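Local coordinates for nucleotidyl transferase AbiEii/AbiGii toxin family protein (Mycobacterium tuberculosis, PDB 6Y56) that acts as MenT4, a nucleotidyltransferase toxin of a toxin-antitoxin system, and probably inhibits growth by inactivating tRNA acceptor stems, at residues L3-V8 with E17-A22; A9-G14 with L23-Q28; C167-A172 with V204-G209; G209-V212 with T218-L221. One frame throughout, in Å; residues are numbered along the deposited sequence.

Contact 1. Residues L3-V8 with E17-A22; sequences LTRALV and EAYDAA
V8 and Y19 form the tight part of this helix-loop-helix contact, in which helix 5-11 packs on the first turn of helix 19-38. Methyl CG1 of V8 lies over one face of the Y19 ring, in a CH-pi contact offset toward the rim. The nearest ring atom is CE1 of Y19, 3.5 Å from V8 CG1. Y19 holds CG anti to its backbone N (chi1 180°), and this extends the ring across to helix 5-11. The same V8 methyl also packs on CB of A22, at 4.0 Å. Both V8 and A22 are buried, and L23 and F65 add to the apolar surroundings.

The outer side is looser. The exposed R5 crosses the phenol end of Y19 at about a right angle, and its guanidinium plane is turned 58° from the ring. Its CG and NE both lie near the hydroxyl, with NE of R5 3.5 Å from OH of Y19. Beyond Y19, D20 makes a salt bridge to R121 through OD2. At the start of helix 5-11, T4 is the N-cap, and its OG1 accepts a hydrogen bond from L7 N at 3.1 Å.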
loop_
_atom_site.group_PDB
_atom_site.type_symbol
_atom_site.label_atom_id
_atom_site.label_comp_id
_atom_site.label_asym_id
_atom_site.label_seq_id
_atom_site.Cartn_x
_atom_site.Cartn_y
_atom_site.Cartn_z
ATOM N N LEU A 3 16.156 10.367 18.967
ATOM C CA LEU A 3 16.650 9.904 17.677
ATOM C C LEU A 3 18.047 10.443 17.391
ATOM O O LEU A 3 18.369 11.591 17.714
ATOM C CB LEU A 3 15.698 10.344 16.567
ATOM C CG LEU A 3 14.338 9.650 16.591
ATOM C CD1 LEU A 3 13.363 10.351 15.668
ATOM C CD2 LEU A 3 14.492 8.192 16.198
ATOM N N THR A 4 18.876 9.599 16.777
ATOM C CA THR A 4 20.230 9.947 16.368
ATOM C C THR A 4 20.514 9.273 15.033
ATOM O O THR A 4 19.822 8.331 14.638
ATOM C CB THR A 4 21.280 9.425 17.357
ATOM O OG1 THR A 4 21.248 7.992 17.360
ATOM C CG2 THR A 4 21.023 9.941 18.768
ATOM N N ARG A 5 21.555 9.751 14.346
ATOM C CA ARG A 5 21.984 9.111 13.105
ATOM C C ARG A 5 22.336 7.646 13.327
ATOM O O ARG A 5 22.034 6.795 12.484
ATOM C CB ARG A 5 23.176 9.857 12.502
ATOM C CG ARG A 5 23.735 9.204 11.239
ATOM C CD ARG A 5 24.517 10.180 10.369
ATOM N NE ARG A 5 23.880 10.386 9.070
ATOM C CZ ARG A 5 24.201 11.355 8.216
ATOM N NH1 ARG A 5 25.158 12.226 8.518
ATOM N NH2 ARG A 5 23.557 11.461 7.061
ATOM N N ALA A 6 22.972 7.329 14.457
ATOM C CA ALA A 6 23.356 5.945 14.713
ATOM C C ALA A 6 22.131 5.050 14.868
ATOM O O ALA A 6 22.141 3.896 14.424
ATOM C CB ALA A 6 24.269 5.860 15.936
ATOM N N LEU A 7 21.067 5.561 15.484
ATOM C CA LEU A 7 19.854 4.762 15.628
ATOM C C LEU A 7 19.178 4.551 14.281
ATOM O O LEU A 7 18.703 3.448 13.984
ATOM C CB LEU A 7 18.893 5.422 16.614
ATOM C CG LEU A 7 19.214 5.225 18.096
ATOM C CD1 LEU A 7 18.260 6.019 18.971
ATOM C CD2 LEU A 7 19.163 3.753 18.460
ATOM N N VAL A 8 19.139 5.590 13.446
ATOM C CA VAL A 8 18.544 5.444 12.119
ATOM C C VAL A 8 19.376 4.500 11.259
ATOM O O VAL A 8 18.834 3.658 10.534
ATOM C CB VAL A 8 18.332 6.821 11.467
ATOM C CG1 VAL A 8 17.784 6.668 10.028
ATOM C CG2 VAL A 8 17.397 7.668 12.321
ATOM N N GLU A 17 23.188 2.565 1.994
ATOM C CA GLU A 17 22.289 2.889 0.895
ATOM C C GLU A 17 20.837 2.954 1.338
ATOM O O GLU A 17 20.018 3.542 0.627
ATOM C CB GLU A 17 22.428 1.862 -0.227
ATOM C CG GLU A 17 22.056 0.442 0.166
ATOM C CD GLU A 17 23.265 -0.415 0.506
ATOM O OE1 GLU A 17 24.287 0.137 0.988
ATOM O OE2 GLU A 17 23.190 -1.645 0.292
ATOM N N ALA A 18 20.503 2.369 2.484
ATOM C CA ALA A 18 19.136 2.361 2.997
ATOM C C ALA A 18 18.903 3.394 4.087
ATOM O O ALA A 18 17.803 3.434 4.659
ATOM C CB ALA A 18 18.762 0.973 3.521
ATOM N N TYR A 19 19.901 4.219 4.406
ATOM C CA TYR A 19 19.728 5.185 5.483
ATOM C C TYR A 19 18.564 6.130 5.202
ATOM O O TYR A 19 17.757 6.417 6.098
ATOM C CB TYR A 19 21.016 5.987 5.688
ATOM C CG TYR A 19 20.900 7.005 6.790
ATOM C CD1 TYR A 19 21.183 6.659 8.098
ATOM C CD2 TYR A 19 20.479 8.309 6.529
ATOM C CE1 TYR A 19 21.067 7.575 9.119
ATOM C CE2 TYR A 19 20.354 9.233 7.543
ATOM C CZ TYR A 19 20.652 8.859 8.839
ATOM O OH TYR A 19 20.537 9.768 9.871
ATOM N N ASP A 20 18.471 6.635 3.967
ATOM C CA ASP A 20 17.408 7.580 3.646
ATOM C C ASP A 20 16.039 6.918 3.739
ATOM O O ASP A 20 15.082 7.533 4.226
ATOM C CB ASP A 20 17.631 8.177 2.254
ATOM C CG ASP A 20 18.576 9.378 2.265
ATOM O OD1 ASP A 20 19.150 9.697 3.320
ATOM O OD2 ASP A 20 18.719 10.016 1.202
ATOM N N ALA A 21 15.922 5.670 3.273
ATOM C CA ALA A 21 14.660 4.949 3.416
ATOM C C ALA A 21 14.302 4.742 4.881
ATOM O O ALA A 21 13.127 4.831 5.260
ATOM C CB ALA A 21 14.735 3.603 2.700
ATOM N N ALA A 22 15.305 4.470 5.728
ATOM C CA ALA A 22 15.051 4.299 7.153
ATOM C C ALA A 22 14.619 5.608 7.798
ATOM O O ALA A 22 13.733 5.614 8.659
ATOM C CB ALA A 22 16.285 3.722 7.851
#

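Contact 2. Residues A9-G14 with L23-Q28; sequences ARHALG and LLDVAQ
H11 and D25 both place CG anti to the backbone N, with chi1 -169° and -176°. These torsions bring the imidazole and the carboxylate together between helix 5-11 and helix 19-38. The side chains cross at about a right angle, but their flat groups are only moderately tilted against each other. H11 NE2 donates to D25 OD2 at 2.7 Å, and the bond is nearly straight, with an N-H...O angle of 166°. The oxygen lies almost in the plane of the imidazole, so the N-H points directly at it. From the side of D25, the donor comes to the anti side of OD2 and is tilted somewhat out of the carboxylate plane.

The carboxylate has further partners. R55 makes a salt bridge to OD2, the atom that also takes the histidine bond. K56 makes one to OD1. Both bases come from helix 50-59, so D25 links three helices through its two oxygens. Side-chain contact of H11 with R55 adds to this join.

Beside the polar bond, the packing is light. CG2 of V26 approaches CD2 of H11 at 3.9 Å, slantwise to the ring. V26 also touches F94 on the central sheet.

H11 is the last residue of its helix, and the chain turns just after it. G14 N bonds to A9 O at 2.9 Å and L13 N to R10 O at 2.8 Å, with L13 at positive phi. The contact thus couples a His-carboxylate hydrogen bond with a Schellman motif that closes helix 5-11.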
loop_
_atom_site.group_PDB
_atom_site.type_symbol
_atom_site.label_atom_id
_atom_site.label_comp_id
_atom_site.label_asym_id
_atom_site.label_seq_id
_atom_site.Cartn_x
_atom_site.Cartn_y
_atom_site.Cartn_z
ATOM N N ALA A 9 20.706 4.599 11.347
ATOM C CA ALA A 9 21.566 3.679 10.604
ATOM C C ALA A 9 21.348 2.231 11.036
ATOM O O ALA A 9 21.350 1.319 10.198
ATOM C CB ALA A 9 23.036 4.083 10.756
ATOM N N ARG A 10 21.161 1.998 12.336
ATOM C CA ARG A 10 20.863 0.642 12.800
ATOM C C ARG A 10 19.496 0.173 12.304
ATOM O O ARG A 10 19.326 -0.998 11.931
ATOM C CB ARG A 10 20.924 0.591 14.330
ATOM C CG ARG A 10 20.638 -0.782 14.925
ATOM C CD ARG A 10 20.996 -0.833 16.413
ATOM N NE ARG A 10 22.341 -0.314 16.635
ATOM C CZ ARG A 10 22.625 0.779 17.335
ATOM N NH1 ARG A 10 21.654 1.473 17.912
ATOM N NH2 ARG A 10 23.885 1.175 17.461
ATOM N N HIS A 11 18.509 1.073 12.310
ATOM C CA HIS A 11 17.194 0.792 11.741
ATOM C C HIS A 11 17.292 0.384 10.272
ATOM O O HIS A 11 16.458 -0.394 9.780
ATOM C CB HIS A 11 16.353 2.053 11.911
ATOM C CG HIS A 11 14.905 1.874 11.611
ATOM N ND1 HIS A 11 14.118 0.940 12.246
ATOM C CD2 HIS A 11 14.092 2.546 10.765
ATOM C CE1 HIS A 11 12.880 1.035 11.796
ATOM N NE2 HIS A 11 12.837 2.004 10.898
ATOM N N ALA A 12 18.293 0.897 9.558
ATOM C CA ALA A 12 18.590 0.517 8.182
ATOM C C ALA A 12 19.460 -0.729 8.103
ATOM O O ALA A 12 19.999 -1.029 7.033
ATOM C CB ALA A 12 19.278 1.676 7.451
ATOM N N LEU A 13 19.618 -1.449 9.212
ATOM C CA LEU A 13 20.461 -2.645 9.277
ATOM C C LEU A 13 21.912 -2.354 8.915
ATOM O O LEU A 13 22.610 -3.211 8.369
ATOM C CB LEU A 13 19.900 -3.799 8.438
ATOM C CG LEU A 13 18.750 -4.584 9.044
ATOM C CD1 LEU A 13 18.248 -5.596 8.029
ATOM C CD2 LEU A 13 19.186 -5.285 10.324
ATOM N N GLY A 14 22.383 -1.148 9.213
ATOM C CA GLY A 14 23.739 -0.764 8.891
ATOM C C GLY A 14 24.024 -0.535 7.424
ATOM O O GLY A 14 25.179 -0.266 7.077
ATOM N N LEU A 23 15.236 6.720 7.396
ATOM C CA LEU A 23 14.829 8.014 7.925
ATOM C C LEU A 23 13.404 8.348 7.508
ATOM O O LEU A 23 12.621 8.879 8.304
ATOM C CB LEU A 23 15.805 9.100 7.470
ATOM C CG LEU A 23 15.590 10.508 8.031
ATOM C CD1 LEU A 23 15.517 10.491 9.535
ATOM C CD2 LEU A 23 16.691 11.453 7.561
ATOM N N LEU A 24 13.048 8.028 6.261
ATOM C CA LEU A 24 11.676 8.232 5.804
ATOM C C LEU A 24 10.705 7.339 6.559
ATOM O O LEU A 24 9.608 7.779 6.924
ATOM C CB LEU A 24 11.586 7.950 4.308
ATOM C CG LEU A 24 10.162 8.029 3.740
ATOM C CD1 LEU A 24 9.541 9.420 3.878
ATOM C CD2 LEU A 24 10.207 7.592 2.289
ATOM N N ASP A 25 11.091 6.087 6.810
ATOM C CA ASP A 25 10.256 5.177 7.591
ATOM C C ASP A 25 9.922 5.789 8.949
ATOM O O ASP A 25 8.759 5.787 9.387
ATOM C CB ASP A 25 10.989 3.834 7.754
ATOM C CG ASP A 25 10.159 2.786 8.477
ATOM O OD1 ASP A 25 9.143 2.341 7.910
ATOM O OD2 ASP A 25 10.512 2.397 9.617
ATOM N N VAL A 26 10.932 6.350 9.617
ATOM C CA VAL A 26 10.709 6.994 10.905
ATOM C C VAL A 26 9.813 8.215 10.742
ATOM O O VAL A 26 8.892 8.440 11.543
ATOM C CB VAL A 26 12.061 7.365 11.548
ATOM C CG1 VAL A 26 11.854 8.216 12.783
ATOM C CG2 VAL A 26 12.847 6.120 11.892
ATOM N N ALA A 27 10.074 9.033 9.712
ATOM C CA ALA A 27 9.262 10.227 9.478
ATOM C C ALA A 27 7.802 9.862 9.249
ATOM O O ALA A 27 6.901 10.535 9.766
ATOM C CB ALA A 27 9.821 11.009 8.288
ATOM N N GLN A 28 7.548 8.789 8.491
ATOM C CA GLN A 28 6.175 8.336 8.285
ATOM C C GLN A 28 5.480 8.010 9.600
ATOM O O GLN A 28 4.288 8.303 9.767
ATOM C CB GLN A 28 6.158 7.086 7.412
ATOM C CG GLN A 28 6.573 7.289 5.988
ATOM C CD GLN A 28 6.783 5.976 5.289
ATOM O OE1 GLN A 28 7.121 4.975 5.926
ATOM N NE2 GLN A 28 6.592 5.965 3.980
#

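Contact 3. Residues C167-A172 with V204-G209; sequences CAEKLA and VLKVWG
K206 NZ is gripped by two carboxylates of helix 163-174. OE2 of E169 holds it at 2.8 Å in a salt bridge, and OE2 of E165, one turn earlier, makes a second. The lysine nitrogen meets E169 on the anti lone pair of OE2, the one away from OE1. The other oxygen of E169, OE1, pairs with K49 at the edge of the central sheet.

K206 reaches this place by a bend at chi2 (-81°), after which the chain runs straight to the amine. E169 is extended beyond CG and slants across the lysine chain. Its CG lies 3.8 Å from K206 CE, so the two chains also touch along their aliphatic parts.

On the other side of the interface the contact is apolar and close. CB of A172 fits against CG2 of V207 at 3.9 Å and against CB of K206 at 4.0 Å. The short side chain lets the backbones approach, and the CA atoms of A172 and V207 are 5.5 Å apart. The two helix segments cross at -48°, with axes 8.8 Å apart at closest approach.

This packing joins helix 163-174 to helix 196-212 in the helical part of the fold. K206 is buried, and its pairing with two acids probably offsets the cost of placing an amine there. K49 would likewise help to balance E169.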
loop_
_atom_site.group_PDB
_atom_site.type_symbol
_atom_site.label_atom_id
_atom_site.label_comp_id
_atom_site.label_asym_id
_atom_site.label_seq_id
_atom_site.Cartn_x
_atom_site.Cartn_y
_atom_site.Cartn_z
ATOM N N CYS A 167 -4.433 -7.831 -0.471
ATOM C CA CYS A 167 -3.898 -8.770 -1.443
ATOM C C CYS A 167 -4.600 -8.609 -2.791
ATOM O O CYS A 167 -3.942 -8.551 -3.840
ATOM C CB CYS A 167 -4.039 -10.188 -0.896
ATOM S SG CYS A 167 -3.206 -11.434 -1.882
ATOM N N ALA A 168 -5.930 -8.463 -2.779
ATOM C CA ALA A 168 -6.670 -8.262 -4.025
ATOM C C ALA A 168 -6.237 -6.980 -4.731
ATOM O O ALA A 168 -6.110 -6.957 -5.961
ATOM C CB ALA A 168 -8.175 -8.256 -3.750
ATOM N N GLU A 169 -5.997 -5.899 -3.973
ATOM C CA GLU A 169 -5.531 -4.661 -4.588
ATOM C C GLU A 169 -4.147 -4.833 -5.202
ATOM O O GLU A 169 -3.870 -4.313 -6.292
ATOM C CB GLU A 169 -5.533 -3.526 -3.563
ATOM C CG GLU A 169 -6.931 -3.056 -3.202
ATOM C CD GLU A 169 -6.983 -1.628 -2.699
ATOM O OE1 GLU A 169 -5.923 -1.045 -2.388
ATOM O OE2 GLU A 169 -8.103 -1.096 -2.602
ATOM N N LYS A 170 -3.267 -5.570 -4.531
ATOM C CA LYS A 170 -1.941 -5.812 -5.093
ATOM C C LYS A 170 -2.038 -6.599 -6.384
ATOM O O LYS A 170 -1.373 -6.272 -7.373
ATOM C CB LYS A 170 -1.074 -6.568 -4.088
ATOM C CG LYS A 170 -0.494 -5.721 -2.975
ATOM C CD LYS A 170 0.665 -4.881 -3.489
ATOM C CE LYS A 170 1.065 -3.868 -2.447
ATOM N NZ LYS A 170 2.249 -3.122 -2.919
ATOM N N LEU A 171 -2.891 -7.622 -6.403
ATOM C CA LEU A 171 -3.072 -8.417 -7.608
ATOM C C LEU A 171 -3.703 -7.608 -8.729
ATOM O O LEU A 171 -3.429 -7.854 -9.914
ATOM C CB LEU A 171 -3.952 -9.620 -7.279
ATOM C CG LEU A 171 -3.339 -10.681 -6.371
ATOM C CD1 LEU A 171 -4.409 -11.637 -5.841
ATOM C CD2 LEU A 171 -2.235 -11.421 -7.126
ATOM N N ALA A 172 -4.580 -6.669 -8.378
ATOM C CA ALA A 172 -5.212 -5.834 -9.390
ATOM C C ALA A 172 -4.198 -4.935 -10.081
ATOM O O ALA A 172 -4.274 -4.723 -11.294
ATOM C CB ALA A 172 -6.338 -5.011 -8.761
ATOM N N VAL A 204 -11.285 -9.799 -8.951
ATOM C CA VAL A 204 -12.092 -9.570 -10.145
ATOM C C VAL A 204 -12.877 -8.273 -10.024
ATOM O O VAL A 204 -12.962 -7.492 -10.979
ATOM C CB VAL A 204 -13.014 -10.775 -10.415
ATOM C CG1 VAL A 204 -13.977 -10.476 -11.573
ATOM C CG2 VAL A 204 -12.181 -11.999 -10.710
ATOM N N LEU A 205 -13.475 -8.024 -8.854
ATOM C CA LEU A 205 -14.280 -6.819 -8.668
ATOM C C LEU A 205 -13.415 -5.566 -8.696
ATOM O O LEU A 205 -13.843 -4.526 -9.216
ATOM C CB LEU A 205 -15.072 -6.901 -7.360
ATOM C CG LEU A 205 -16.060 -8.066 -7.276
ATOM C CD1 LEU A 205 -16.686 -8.174 -5.898
ATOM C CD2 LEU A 205 -17.158 -7.969 -8.328
ATOM N N LYS A 206 -12.192 -5.643 -8.166
ATOM C CA LYS A 206 -11.304 -4.482 -8.204
ATOM C C LYS A 206 -10.881 -4.178 -9.632
ATOM O O LYS A 206 -10.886 -3.013 -10.048
ATOM C CB LYS A 206 -10.059 -4.727 -7.353
ATOM C CG LYS A 206 -10.311 -4.786 -5.855
ATOM C CD LYS A 206 -10.422 -3.414 -5.207
ATOM C CE LYS A 206 -10.656 -3.558 -3.707
ATOM N NZ LYS A 206 -10.625 -2.232 -3.041
ATOM N N VAL A 207 -10.512 -5.211 -10.396
ATOM C CA VAL A 207 -10.117 -4.994 -11.784
ATOM C C VAL A 207 -11.281 -4.438 -12.595
ATOM O O VAL A 207 -11.098 -3.547 -13.438
ATOM C CB VAL A 207 -9.553 -6.286 -12.403
ATOM C CG1 VAL A 207 -9.317 -6.069 -13.900
ATOM C CG2 VAL A 207 -8.257 -6.693 -11.711
ATOM N N TRP A 208 -12.496 -4.935 -12.351
ATOM C CA TRP A 208 -13.652 -4.394 -13.062
ATOM C C TRP A 208 -13.739 -2.885 -12.875
ATOM O O TRP A 208 -13.889 -2.131 -13.841
ATOM C CB TRP A 208 -14.935 -5.069 -12.564
ATOM C CG TRP A 208 -16.161 -4.761 -13.410
ATOM C CD1 TRP A 208 -16.701 -5.549 -14.380
ATOM C CD2 TRP A 208 -16.984 -3.586 -13.345
ATOM N NE1 TRP A 208 -17.808 -4.936 -14.936
ATOM C CE2 TRP A 208 -18.001 -3.732 -14.312
ATOM C CE3 TRP A 208 -16.960 -2.424 -12.559
ATOM C CZ2 TRP A 208 -18.981 -2.760 -14.513
ATOM C CZ3 TRP A 208 -17.938 -1.458 -12.767
ATOM C CH2 TRP A 208 -18.930 -1.636 -13.738
ATOM N N GLY A 209 -13.627 -2.416 -11.638
ATOM C CA GLY A 209 -13.671 -0.982 -11.409
ATOM C C GLY A 209 -12.479 -0.250 -12.003
ATOM O O GLY A 209 -12.627 0.845 -12.554
#

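Contact 4. Residues G209-V212 with T218-L221; sequences GDVV and TRPL
The guanidinium of R219 lies against V211 by one face and against V212 by an edge. CG1 of V211 sits 3.8 Å above the guanidinium plane, displaced toward the rim on the NH2 side. CG2 of V212 comes near the plane instead, 4.1 Å from R219 NH2. The arginine chain slants across V211 and meets V212 at about a right angle. The flat group thus covers V211 and only borders V212, both on the last turn of helix 196-212.

The chain torsions of R219 explain this fold-back. CG stands between the backbone N and the carbonyl carbon (chi1 55°), and a second bend at chi3 (58°) turns the guanidinium toward the helix. The other methyl, CG2 of V211, touches the carbonyl oxygen of T218 at 3.7 Å. That oxygen has a polar partner in R175, whose side chain also packs on V211.

A water completes the link at the guanidinium edge. It lies in the guanidinium plane, accepts from R219 NH2 at 3.1 Å and donates to V211 O at 3.0 Å. A direct hydrogen bond from R219 NE to the carbonyl of C276 holds the group from outside the two segments. A cis peptide then follows between R219 and P220.

No direct hydrogen bond joins the two segments. The end of the helix is held to the returning loop by methyl packing and a water bridge. R219 reaches V211 O only through the water. A positive charge near the C-terminal end of a helix would probably be favourable there.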
loop_
_atom_site.group_PDB
_atom_site.type_symbol
_atom_site.label_atom_id
_atom_site.label_comp_id
_atom_site.label_asym_id
_atom_site.label_seq_id
_atom_site.Cartn_x
_atom_site.Cartn_y
_atom_site.Cartn_z
ATOM N N GLY A 209 -13.627 -2.416 -11.638
ATOM C CA GLY A 209 -13.671 -0.982 -11.409
ATOM C C GLY A 209 -12.479 -0.250 -12.003
ATOM O O GLY A 209 -12.627 0.845 -12.554
ATOM N N ASP A 210 -11.289 -0.845 -11.916
ATOM C CA ASP A 210 -10.090 -0.225 -12.470
ATOM C C ASP A 210 -10.230 0.009 -13.967
ATOM O O ASP A 210 -9.875 1.085 -14.471
ATOM C CB ASP A 210 -8.882 -1.125 -12.224
ATOM C CG ASP A 210 -8.464 -1.188 -10.761
ATOM O OD1 ASP A 210 -8.925 -0.359 -9.951
ATOM O OD2 ASP A 210 -7.653 -2.088 -10.445
ATOM N N VAL A 211 -10.750 -0.985 -14.687
ATOM C CA VAL A 211 -10.901 -0.900 -16.137
ATOM C C VAL A 211 -12.095 -0.030 -16.507
ATOM O O VAL A 211 -11.973 0.907 -17.301
ATOM C CB VAL A 211 -11.023 -2.315 -16.735
ATOM C CG1 VAL A 211 -11.376 -2.253 -18.230
ATOM C CG2 VAL A 211 -9.733 -3.087 -16.533
ATOM N N VAL A 212 -13.282 -0.353 -15.978
ATOM C CA VAL A 212 -14.511 0.290 -16.437
ATOM C C VAL A 212 -14.576 1.733 -15.973
ATOM O O VAL A 212 -14.930 2.637 -16.744
ATOM C CB VAL A 212 -15.745 -0.507 -15.978
ATOM C CG1 VAL A 212 -17.031 0.254 -16.313
ATOM C CG2 VAL A 212 -15.752 -1.884 -16.612
ATOM N N THR A 218 -6.400 -2.938 -19.632
ATOM C CA THR A 218 -7.130 -3.340 -20.826
ATOM C C THR A 218 -8.229 -4.323 -20.444
ATOM O O THR A 218 -8.234 -4.893 -19.350
ATOM C CB THR A 218 -6.194 -3.978 -21.866
ATOM O OG1 THR A 218 -5.554 -5.134 -21.303
ATOM C CG2 THR A 218 -5.125 -2.993 -22.323
ATOM N N ARG A 219 -9.157 -4.535 -21.364
ATOM C CA ARG A 219 -10.151 -5.576 -21.182
ATOM C C ARG A 219 -9.948 -6.647 -22.247
ATOM O O ARG A 219 -9.444 -6.351 -23.336
ATOM C CB ARG A 219 -11.573 -5.001 -21.276
ATOM C CG ARG A 219 -11.849 -4.230 -22.553
ATOM C CD ARG A 219 -13.330 -3.944 -22.738
ATOM N NE ARG A 219 -13.904 -3.201 -21.624
ATOM C CZ ARG A 219 -13.799 -1.887 -21.469
ATOM N NH1 ARG A 219 -13.133 -1.155 -22.354
ATOM N NH2 ARG A 219 -14.368 -1.296 -20.427
ATOM N N PRO A 220 -10.304 -7.908 -21.966
ATOM C CA PRO A 220 -10.864 -8.417 -20.714
ATOM C C PRO A 220 -9.774 -8.763 -19.724
ATOM O O PRO A 220 -8.595 -8.747 -20.063
ATOM C CB PRO A 220 -11.554 -9.702 -21.166
ATOM C CG PRO A 220 -10.651 -10.202 -22.241
ATOM C CD PRO A 220 -10.223 -8.965 -22.993
ATOM N N LEU A 221 -10.170 -9.044 -18.487
ATOM C CA LEU A 221 -9.259 -9.623 -17.513
ATOM C C LEU A 221 -9.022 -11.081 -17.870
ATOM O O LEU A 221 -9.974 -11.840 -18.059
ATOM C CB LEU A 221 -9.891 -9.538 -16.120
ATOM C CG LEU A 221 -9.189 -10.326 -15.015
ATOM C CD1 LEU A 221 -7.769 -9.812 -14.855
ATOM C CD2 LEU A 221 -9.962 -10.267 -13.694
HETATM O O HOH W 1 -13.785 1.663 -19.605
#

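Contacts 1 and 2 hold the same pair of helices, 5-11 and 19-38, and touch each other through A12, A22 and V8. Contact 1 is partly open and mostly apolar or aromatic. Contact 2 is buried and depends on a short polar bond. Contacts 3 and 4 lie on the opposite side of the chain's centre, about 35 and 41 Å from contact 1 between centres. They share G209 and both use helix 196-212. Contact 3 is buried in the helical part and carries a salt bridge. Contact 4 lies further from the centre, where a water, not a direct hydrogen bond, links the two segments. Across the segments the buried contacts use direct polar bonds, whereas R5 and R219 mainly pack against their neighbours.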